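Local coordinates for protein ShdD (Sedimentibacter hydroxybenzoicus, PDB 7AE5) that takes part in the non-oxidative decarboxylation and detoxification of phenolic derivatives under anaerobic conditions, though its precise biochemical role is unknown, at residues C3-S8 and C31-R36. Numbering follows the deposited sequence.
With ZN (zinc ion), chain Z.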
# COMPACT_ATOMS: atom_id res chain seq x y z
N CYS H 3 -17.53 6.93 -51.91
CA CYS H 3 -16.95 7.55 -50.73
C CYS H 3 -16.07 6.55 -50.00
O CYS H 3 -16.51 5.44 -49.67
CB CYS H 3 -18.06 8.07 -49.81
SG CYS H 3 -17.56 8.35 -48.11
N HIS H 4 -14.82 6.93 -49.74
CA HIS H 4 -13.85 6.00 -49.17
C HIS H 4 -14.20 5.58 -47.74
O HIS H 4 -13.71 4.55 -47.28
CB HIS H 4 -12.45 6.61 -49.20
CG HIS H 4 -11.97 6.93 -50.58
ND1 HIS H 4 -12.31 8.09 -51.24
CD2 HIS H 4 -11.17 6.24 -51.43
CE1 HIS H 4 -11.74 8.10 -52.43
NE2 HIS H 4 -11.04 6.99 -52.57
N ARG H 5 -15.03 6.36 -47.04
CA ARG H 5 -15.32 6.08 -45.64
C ARG H 5 -16.53 5.16 -45.47
O ARG H 5 -16.45 4.18 -44.73
CB ARG H 5 -15.55 7.40 -44.89
CG ARG H 5 -16.12 7.22 -43.49
CD ARG H 5 -15.68 8.35 -42.58
NE ARG H 5 -16.58 9.49 -42.66
CZ ARG H 5 -16.40 10.63 -42.00
NH1 ARG H 5 -15.35 10.81 -41.21
NH2 ARG H 5 -17.28 11.61 -42.15
N CYS H 6 -17.64 5.47 -46.13
CA CYS H 6 -18.87 4.72 -45.96
C CYS H 6 -19.31 3.97 -47.21
O CYS H 6 -20.32 3.27 -47.18
CB CYS H 6 -19.99 5.65 -45.50
SG CYS H 6 -20.73 6.63 -46.81
N GLY H 7 -18.56 4.09 -48.31
CA GLY H 7 -18.84 3.33 -49.52
C GLY H 7 -20.00 3.82 -50.35
O GLY H 7 -20.31 3.20 -51.38
N SER H 8 -20.65 4.91 -49.96
CA SER H 8 -21.81 5.40 -50.71
C SER H 8 -21.39 5.96 -52.06
O SER H 8 -20.31 6.54 -52.22
CB SER H 8 -22.55 6.47 -49.91
OG SER H 8 -23.22 7.37 -50.77
N CYS H 31 -22.33 10.81 -45.30
CA CYS H 31 -21.51 10.91 -44.10
C CYS H 31 -20.59 12.13 -44.09
O CYS H 31 -19.76 12.26 -43.18
CB CYS H 31 -20.67 9.64 -43.92
SG CYS H 31 -19.17 9.57 -44.92
N CYS H 32 -20.71 13.02 -45.08
CA CYS H 32 -20.02 14.30 -45.15
C CYS H 32 -18.51 14.18 -45.32
O CYS H 32 -17.80 15.19 -45.23
CB CYS H 32 -20.31 15.18 -43.93
SG CYS H 32 -22.05 15.26 -43.46
N TYR H 33 -17.99 12.98 -45.55
CA TYR H 33 -16.56 12.84 -45.83
C TYR H 33 -16.21 13.54 -47.13
O TYR H 33 -16.93 13.43 -48.13
CB TYR H 33 -16.18 11.36 -45.91
CG TYR H 33 -14.68 11.11 -46.00
CD1 TYR H 33 -13.86 11.32 -44.90
CD2 TYR H 33 -14.11 10.66 -47.18
CE1 TYR H 33 -12.49 11.10 -44.98
CE2 TYR H 33 -12.74 10.43 -47.27
CZ TYR H 33 -11.94 10.65 -46.17
OH TYR H 33 -10.59 10.42 -46.26
N SER H 34 -15.11 14.28 -47.12
CA SER H 34 -14.67 15.02 -48.29
C SER H 34 -13.20 14.74 -48.56
O SER H 34 -12.43 14.41 -47.65
CB SER H 34 -14.89 16.53 -48.12
OG SER H 34 -14.10 17.05 -47.06
N TRP H 35 -12.80 14.88 -49.83
CA TRP H 35 -11.43 14.59 -50.22
C TRP H 35 -11.12 15.23 -51.56
O TRP H 35 -12.02 15.49 -52.37
CB TRP H 35 -11.17 13.08 -50.27
CG TRP H 35 -11.87 12.36 -51.39
CD1 TRP H 35 -11.35 12.08 -52.62
CD2 TRP H 35 -13.20 11.83 -51.38
NE1 TRP H 35 -12.28 11.41 -53.38
CE2 TRP H 35 -13.43 11.24 -52.64
CE3 TRP H 35 -14.22 11.80 -50.43
CZ2 TRP H 35 -14.63 10.63 -52.97
CZ3 TRP H 35 -15.42 11.20 -50.76
CH2 TRP H 35 -15.61 10.62 -52.02
N ARG H 36 -9.84 15.48 -51.78
CA ARG H 36 -9.34 16.04 -53.03
C ARG H 36 -9.05 14.93 -54.03
O ARG H 36 -8.66 13.82 -53.66
CB ARG H 36 -8.08 16.86 -52.78
CG ARG H 36 -7.91 18.07 -53.69
CD ARG H 36 -6.62 18.81 -53.39
NE ARG H 36 -6.49 19.15 -51.97
CZ ARG H 36 -7.03 20.22 -51.41
NH1 ARG H 36 -7.74 21.09 -52.11
NH2 ARG H 36 -6.85 20.43 -50.11
ZN ZN Z . -19.59 8.65 -47.01
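R5 grips C31 side-on with two nitrogens. Its NE points at the zinc-bound thiolate SG of C31 at 3.4 Å, nearly straight and in the guanidinium plane, while NH2 reaches C31 O at 2.8 Å along a more bent path (142°). CG lies anti to the backbone N of R5 (chi1 169°) and the chain bends at chi3, which carries the guanidinium across Y33, with CD1 of that ring over the centre of one guanidinium face. R5 CB rests 4.0 Å from Y33 CG, over the rim of the tyrosine ring. The thiolate SG of C31 sits 2.3 Å from the zinc ion, and C3, C6 and C28 complete a four-cysteine site built from two CxxC knuckles, as in zinc ribbons, with the second knuckle leading into strand 34-36. C6 N points almost straight at C3 SG, a bond that may spread some of the site's negative charge. A leucine in place of R5 would probably leave C31 SG and C31 O without the NE and NH2 donors, and G274 O of the neighbouring decarboxylase chain without its bond from NH1. On the other side of Y33 from R5, W35 turns its indole face to the edge of H4, a T-shaped pair with planes at 89° and H4 CE1 3.5 Å from W35 NE1. The indole also reaches C3, W35 CH2 lying 3.6 Å from C3 CA.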